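Long-range contact in pyridoxine 4-oxidase (Mesorhizobium loti, PDB 4HA6), which oxidises pyridoxine at its 4-position alcohol with FAD as cofactor, as a member of the GMC oxidoreductase family: residues 111-124 against 491-503. Residues are numbered along the deposited sequence; the frame is centred on the assembly and turned at random. Where two conformers were deposited one is given.
Sequences RWGWDELLPVFQAI and AAVLAIAETFARQ. With FAD (flavin-adenine dinucleotide), chain B.
The guanidinium of Arg111 meets Gln503 at its edge. In the modelled conformer, NH1 and NH2 of Arg111 both donate to Gln503 OE1, at 2.8 Å and 3.1 Å. The NH1 bond is the straighter (154°). OE1 lies in the guanidinium plane, while the amide is turned 59° against it. Gln503 has a second conformer, so this grip is less certain. NH2 is also weakly bonded to a water that donates to Thr499 O. The Arg111 chain bends at chi3, bringing the group to the helix. The other end of the Gln503 amide is bonded to Asn464 O. With an alanine in place of Arg111, Gln503 OE1 in this conformer would probably lose both donors.

Arg111 CG sits over one face of the Trp112 indole, toward its rim, 3.6 Å above the plane. Ile496 CA lies at the indole edge, 4.0 Å from Trp112 CZ3. Trp112 NE1 is bonded to Ala463 O. The Phe121 ring turns its edge to the backbone of Ala491, with CE2 3.6 Å from Ala491 O. Ala495 CB approaches the same ring obliquely.

Val120 is a knob in a hole formed by Ala495, Glu498, Thr499 and Arg502. Its CG1 touches Glu498 CG at 3.6 Å, and its CG2 lies over one face of the Arg502 guanidinium. In that group's plane, Arg502 NE donates to Glu498 OE1, which also pairs with Arg19 of helix 11-20.

Helices 114-124 and 491-503 cross at 99°, with axes 9.4 Å apart. Phe121 CA and Ala495 CA are 6.1 Å apart, consistent with the small alanine allowing close approach. Val493 lines the FAD pocket. This is a near-perpendicular helix crossing, with a single knob in a hole, on the C-terminal helix of the FAD-binding Rossmann-type domain of a GMC oxidoreductase.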
loop_
_atom_site.group_PDB
_atom_site.type_symbol
_atom_site.label_atom_id
_atom_site.label_comp_id
_atom_site.label_asym_id
_atom_site.label_seq_id
_atom_site.Cartn_x
_atom_site.Cartn_y
_atom_site.Cartn_z
ATOM N N ARG A 111 6.564 18.555 -8.830
ATOM C CA ARG A 111 7.199 17.935 -7.666
ATOM C C ARG A 111 6.829 16.471 -7.505
ATOM O O ARG A 111 7.534 15.713 -6.830
ATOM C CB ARG A 111 6.838 18.695 -6.394
ATOM C CG ARG A 111 5.349 18.879 -6.199
ATOM C CD ARG A 111 5.096 19.906 -5.110
ATOM N NE ARG A 111 5.757 19.425 -3.916
ATOM C CZ ARG A 111 5.318 19.608 -2.685
ATOM N NH1 ARG A 111 4.207 20.296 -2.456
ATOM N NH2 ARG A 111 6.002 19.078 -1.688
ATOM N N TRP A 112 5.730 16.082 -8.148
ATOM C CA TRP A 112 5.189 14.747 -8.019
ATOM C C TRP A 112 5.608 13.870 -9.185
ATOM O O TRP A 112 5.096 12.763 -9.348
ATOM C CB TRP A 112 3.659 14.827 -7.910
ATOM C CG TRP A 112 3.217 15.495 -6.616
ATOM C CD1 TRP A 112 2.528 16.679 -6.477
ATOM C CD2 TRP A 112 3.472 15.028 -5.288
ATOM N NE1 TRP A 112 2.324 16.954 -5.136
ATOM C CE2 TRP A 112 2.898 15.955 -4.390
ATOM C CE3 TRP A 112 4.118 13.906 -4.768
ATOM C CZ2 TRP A 112 2.961 15.794 -3.016
ATOM C CZ3 TRP A 112 4.182 13.752 -3.406
ATOM C CH2 TRP A 112 3.606 14.687 -2.544
ATOM N N GLY A 113 6.529 14.371 -10.008
ATOM C CA GLY A 113 7.044 13.608 -11.135
ATOM C C GLY A 113 8.279 12.820 -10.752
ATOM O O GLY A 113 8.950 13.160 -9.769
ATOM N N TRP A 114 8.569 11.764 -11.512
ATOM C CA TRP A 114 9.704 10.887 -11.235
ATOM C C TRP A 114 11.025 11.656 -11.025
ATOM O O TRP A 114 11.779 11.369 -10.085
ATOM C CB TRP A 114 9.869 9.891 -12.385
ATOM C CG TRP A 114 10.997 8.921 -12.200
ATOM C CD1 TRP A 114 12.268 9.025 -12.707
ATOM C CD2 TRP A 114 10.953 7.685 -11.478
ATOM N NE1 TRP A 114 13.018 7.934 -12.326
ATOM C CE2 TRP A 114 12.237 7.096 -11.571
ATOM C CE3 TRP A 114 9.955 7.021 -10.752
ATOM C CZ2 TRP A 114 12.547 5.864 -10.977
ATOM C CZ3 TRP A 114 10.262 5.808 -10.153
ATOM C CH2 TRP A 114 11.548 5.236 -10.275
ATOM N N ASP A 115 11.297 12.625 -11.899
ATOM C CA ASP A 115 12.550 13.383 -11.840
ATOM C C ASP A 115 12.717 14.102 -10.507
ATOM O O ASP A 115 13.801 14.095 -9.930
ATOM C CB ASP A 115 12.622 14.412 -12.971
ATOM C CG ASP A 115 12.869 13.777 -14.325
ATOM O OD1 ASP A 115 13.404 12.646 -14.378
ATOM O OD2 ASP A 115 12.529 14.423 -15.339
ATOM N N GLU A 116 11.643 14.723 -10.020
ATOM C CA GLU A 116 11.712 15.455 -8.752
ATOM C C GLU A 116 11.622 14.495 -7.575
ATOM O O GLU A 116 12.172 14.757 -6.508
ATOM C CB GLU A 116 10.616 16.518 -8.668
ATOM C CG GLU A 116 10.663 17.560 -9.796
ATOM C CD GLU A 116 11.566 18.751 -9.501
ATOM O OE1 GLU A 116 12.532 18.604 -8.719
ATOM O OE2 GLU A 116 11.299 19.840 -10.065
ATOM N N LEU A 117 10.931 13.376 -7.767
ATOM C CA LEU A 117 10.830 12.368 -6.705
ATOM C C LEU A 117 12.152 11.627 -6.523
ATOM O O LEU A 117 12.446 11.129 -5.439
ATOM C CB LEU A 117 9.706 11.375 -7.009
ATOM C CG LEU A 117 8.315 11.951 -6.727
ATOM C CD1 LEU A 117 7.235 10.960 -7.086
ATOM C CD2 LEU A 117 8.186 12.368 -5.274
ATOM N N LEU A 118 12.956 11.571 -7.582
ATOM C CA LEU A 118 14.228 10.834 -7.553
ATOM C C LEU A 118 15.105 11.174 -6.323
ATOM O O LEU A 118 15.487 10.267 -5.572
ATOM C CB LEU A 118 14.972 10.996 -8.886
ATOM C CG LEU A 118 15.595 9.784 -9.579
ATOM C CD1 LEU A 118 14.850 8.494 -9.306
ATOM C CD2 LEU A 118 15.631 10.050 -11.075
ATOM N N PRO A 119 15.378 12.474 -6.074
ATOM C CA PRO A 119 16.146 12.785 -4.856
ATOM C C PRO A 119 15.390 12.440 -3.571
ATOM O O PRO A 119 16.020 12.273 -2.528
ATOM C CB PRO A 119 16.322 14.308 -4.922
ATOM C CG PRO A 119 16.055 14.688 -6.329
ATOM C CD PRO A 119 15.067 13.691 -6.850
ATOM N N VAL A 120 14.061 12.367 -3.636
ATOM C CA VAL A 120 13.265 12.014 -2.453
ATOM C C VAL A 120 13.407 10.527 -2.125
ATOM O O VAL A 120 13.703 10.167 -0.979
ATOM C CB VAL A 120 11.772 12.421 -2.610
ATOM C CG1 VAL A 120 10.904 11.805 -1.507
ATOM C CG2 VAL A 120 11.625 13.947 -2.623
ATOM N N PHE A 121 13.204 9.667 -3.126
ATOM C CA PHE A 121 13.439 8.231 -2.953
ATOM C C PHE A 121 14.868 7.998 -2.437
ATOM O O PHE A 121 15.081 7.297 -1.453
ATOM C CB PHE A 121 13.229 7.495 -4.279
ATOM C CG PHE A 121 11.786 7.250 -4.621
ATOM C CD1 PHE A 121 11.277 7.652 -5.851
ATOM C CD2 PHE A 121 10.940 6.607 -3.725
ATOM C CE1 PHE A 121 9.953 7.433 -6.179
ATOM C CE2 PHE A 121 9.602 6.383 -4.047
ATOM C CZ PHE A 121 9.115 6.800 -5.283
ATOM N N GLN A 122 15.839 8.616 -3.098
ATOM C CA GLN A 122 17.237 8.503 -2.690
ATOM C C GLN A 122 17.493 8.903 -1.234
ATOM O O GLN A 122 18.293 8.263 -0.555
ATOM C CB GLN A 122 18.137 9.307 -3.643
ATOM C CG GLN A 122 18.123 8.787 -5.086
ATOM C CD GLN A 122 18.738 9.771 -6.059
ATOM O OE1 GLN A 122 19.191 10.837 -5.660
ATOM N NE2 GLN A 122 18.748 9.422 -7.341
ATOM N N ALA A 123 16.838 9.963 -0.755
ATOM C CA ALA A 123 16.984 10.360 0.652
ATOM C C ALA A 123 16.425 9.292 1.598
ATOM O O ALA A 123 16.879 9.149 2.745
ATOM C CB ALA A 123 16.306 11.698 0.913
ATOM N N ILE A 124 15.436 8.543 1.120
ATOM C CA ILE A 124 14.798 7.526 1.943
ATOM C C ILE A 124 15.632 6.242 2.004
ATOM O O ILE A 124 15.735 5.595 3.057
ATOM C CB ILE A 124 13.391 7.224 1.411
ATOM C CG1 ILE A 124 12.415 8.311 1.874
ATOM C CG2 ILE A 124 12.925 5.843 1.862
ATOM C CD1 ILE A 124 11.151 8.408 1.041
ATOM N N ALA A 491 6.541 2.426 -0.912
ATOM C CA ALA A 491 7.609 3.367 -1.283
ATOM C C ALA A 491 6.994 4.729 -1.602
ATOM O O ALA A 491 7.523 5.779 -1.219
ATOM C CB ALA A 491 8.395 2.852 -2.486
ATOM N N ALA A 492 5.869 4.694 -2.317
ATOM C CA ALA A 492 5.154 5.906 -2.715
ATOM C C ALA A 492 4.588 6.669 -1.525
ATOM O O ALA A 492 4.635 7.908 -1.486
ATOM C CB ALA A 492 4.031 5.564 -3.695
ATOM N N VAL A 493 4.026 5.943 -0.564
ATOM C CA VAL A 493 3.501 6.593 0.638
ATOM C C VAL A 493 4.651 7.290 1.366
ATOM O O VAL A 493 4.499 8.401 1.903
ATOM C CB VAL A 493 2.875 5.572 1.613
ATOM C CG1 VAL A 493 2.382 6.270 2.873
ATOM C CG2 VAL A 493 1.731 4.810 0.939
ATOM N N LEU A 494 5.809 6.640 1.390
ATOM C CA LEU A 494 6.964 7.207 2.071
ATOM C C LEU A 494 7.476 8.413 1.285
ATOM O O LEU A 494 7.794 9.453 1.866
ATOM C CB LEU A 494 8.050 6.145 2.289
ATOM C CG LEU A 494 7.688 4.949 3.189
ATOM C CD1 LEU A 494 8.799 3.906 3.121
ATOM C CD2 LEU A 494 7.442 5.352 4.633
ATOM N N ALA A 495 7.506 8.302 -0.039
ATOM C CA ALA A 495 7.858 9.467 -0.863
ATOM C C ALA A 495 6.889 10.637 -0.626
ATOM O O ALA A 495 7.316 11.781 -0.508
ATOM C CB ALA A 495 7.927 9.098 -2.331
ATOM N N ILE A 496 5.596 10.353 -0.518
ATOM C CA ILE A 496 4.629 11.399 -0.187
ATOM C C ILE A 496 4.960 12.066 1.141
ATOM O O ILE A 496 4.879 13.297 1.286
ATOM C CB ILE A 496 3.180 10.844 -0.118
ATOM C CG1 ILE A 496 2.702 10.456 -1.509
ATOM C CG2 ILE A 496 2.203 11.897 0.464
ATOM C CD1 ILE A 496 1.362 9.759 -1.505
ATOM N N ALA A 497 5.316 11.265 2.129
ATOM C CA ALA A 497 5.574 11.837 3.445
ATOM C C ALA A 497 6.859 12.680 3.412
ATOM O O ALA A 497 6.885 13.807 3.928
ATOM C CB ALA A 497 5.641 10.760 4.495
ATOM N N GLU A 498 7.915 12.144 2.791
ATOM C CA GLU A 498 9.173 12.881 2.712
ATOM C C GLU A 498 9.007 14.205 1.959
ATOM O O GLU A 498 9.551 15.224 2.395
ATOM C CB GLU A 498 10.293 12.040 2.091
ATOM C CG GLU A 498 11.635 12.780 1.903
ATOM C CD GLU A 498 12.260 13.293 3.207
ATOM O OE1 GLU A 498 13.088 14.228 3.138
ATOM O OE2 GLU A 498 11.947 12.770 4.300
ATOM N N THR A 499 8.255 14.226 0.855
ATOM C CA THR A 499 8.127 15.515 0.165
ATOM C C THR A 499 7.343 16.519 1.017
ATOM O O THR A 499 7.634 17.718 0.999
ATOM C CB THR A 499 7.665 15.468 -1.355
ATOM O OG1 THR A 499 6.332 15.955 -1.502
ATOM C CG2 THR A 499 7.826 14.106 -2.001
ATOM N N PHE A 500 6.386 16.039 1.805
ATOM C CA PHE A 500 5.703 16.958 2.704
ATOM C C PHE A 500 6.623 17.448 3.824
ATOM O O PHE A 500 6.513 18.591 4.265
ATOM C CB PHE A 500 4.447 16.344 3.298
ATOM C CG PHE A 500 3.758 17.247 4.270
ATOM C CD1 PHE A 500 4.036 17.175 5.629
ATOM C CD2 PHE A 500 2.852 18.195 3.819
ATOM C CE1 PHE A 500 3.403 18.019 6.528
ATOM C CE2 PHE A 500 2.213 19.034 4.706
ATOM C CZ PHE A 500 2.491 18.949 6.065
ATOM N N ALA A 501 7.521 16.589 4.304
ATOM C CA ALA A 501 8.448 17.010 5.358
ATOM C C ALA A 501 9.355 18.104 4.816
ATOM O O ALA A 501 9.618 19.103 5.484
ATOM C CB ALA A 501 9.271 15.846 5.858
ATOM N N ARG A 502 9.818 17.909 3.589
ATOM C CA ARG A 502 10.683 18.885 2.940
ATOM C C ARG A 502 9.955 20.213 2.744
ATOM O O ARG A 502 10.541 21.280 2.924
ATOM C CB ARG A 502 11.199 18.330 1.611
ATOM C CG ARG A 502 12.064 17.080 1.784
ATOM C CD ARG A 502 12.556 16.498 0.457
ATOM N NE ARG A 502 13.736 15.675 0.695
ATOM C CZ ARG A 502 14.796 15.636 -0.104
ATOM N NH1 ARG A 502 14.824 16.350 -1.222
ATOM N NH2 ARG A 502 15.823 14.867 0.208
ATOM N N GLN A 503 8.669 20.148 2.420
ATOM C CA GLN A 503 7.856 21.341 2.193
ATOM C C GLN A 503 7.599 22.104 3.498
ATOM O O GLN A 503 7.590 23.336 3.524
ATOM C CB GLN A 503 6.548 20.925 1.511
ATOM C CG GLN A 503 5.316 21.749 1.839
ATOM C CD GLN A 503 4.044 21.070 1.345
ATOM O OE1 GLN A 503 4.055 20.371 0.334
ATOM N NE2 GLN A 503 2.956 21.255 2.069
HETATM P PA FAD B . -0.796 3.050 7.645
HETATM O O1A FAD B . 0.664 2.627 7.573
HETATM O O2A FAD B . -1.858 1.989 7.576
HETATM O O5B FAD B . -0.970 3.902 9.010
HETATM C C5B FAD B . -2.223 4.283 9.571
HETATM C C4B FAD B . -1.963 4.428 11.064
HETATM O O4B FAD B . -2.860 5.363 11.673
HETATM C C3B FAD B . -2.165 3.099 11.780
HETATM O O3B FAD B . -1.045 2.939 12.667
HETATM C C2B FAD B . -3.471 3.267 12.552
HETATM O O2B FAD B . -3.472 2.492 13.764
HETATM C C1B FAD B . -3.505 4.770 12.816
HETATM N N9A FAD B . -4.869 5.368 12.918
HETATM C C8A FAD B . -5.925 5.119 12.114
HETATM N N7A FAD B . -6.998 5.866 12.494
HETATM C C5A FAD B . -6.634 6.619 13.559
HETATM C C6A FAD B . -7.286 7.626 14.437
HETATM N N6A FAD B . -8.591 7.997 14.241
HETATM N N1A FAD B . -6.537 8.169 15.439
HETATM C C2A FAD B . -5.248 7.822 15.635
HETATM N N3A FAD B . -4.604 6.917 14.865
HETATM C C4A FAD B . -5.228 6.288 13.828
HETATM N N1 FAD B . 3.244 -2.188 0.523
HETATM C C2 FAD B . 4.393 -2.383 -0.150
HETATM O O2 FAD B . 4.871 -1.427 -0.801
HETATM N N3 FAD B . 5.028 -3.570 -0.172
HETATM C C4 FAD B . 4.568 -4.642 0.496
HETATM O O4 FAD B . 5.165 -5.750 0.454
HETATM C C4X FAD B . 3.308 -4.506 1.261
HETATM N N5 FAD B . 2.766 -5.534 1.946
HETATM C C5X FAD B . 1.620 -5.375 2.654
HETATM C C6 FAD B . 1.075 -6.442 3.366
HETATM C C7 FAD B . -0.096 -6.277 4.099
HETATM C C7M FAD B . -0.671 -7.442 4.866
HETATM C C8 FAD B . -0.773 -4.950 4.126
HETATM C C8M FAD B . -2.044 -4.778 4.914
HETATM C C9 FAD B . -0.236 -3.875 3.419
HETATM C C9A FAD B . 0.934 -4.052 2.681
HETATM N N10 FAD B . 1.483 -2.977 1.961
HETATM C C10 FAD B . 2.669 -3.176 1.240
HETATM C "C1'" FAD B . 0.816 -1.669 1.964
HETATM C "C2'" FAD B . 1.527 -0.643 2.832
HETATM O "O2'" FAD B . 1.875 -1.223 4.099
HETATM C "C3'" FAD B . 0.557 0.525 3.023
HETATM O "O3'" FAD B . 0.099 0.951 1.730
HETATM C "C4'" FAD B . 1.215 1.683 3.753
HETATM O "O4'" FAD B . 1.711 1.193 5.011
HETATM C "C5'" FAD B . 0.234 2.842 3.964
HETATM O "O5'" FAD B . 0.750 3.678 4.997
HETATM P P FAD B . -0.132 4.897 5.544
HETATM O O1P FAD B . 0.736 5.863 6.339
HETATM O O2P FAD B . -1.001 5.432 4.424
HETATM O O3P FAD B . -1.150 4.150 6.533
HETATM O O HOH W 1 8.691 19.061 -1.075
#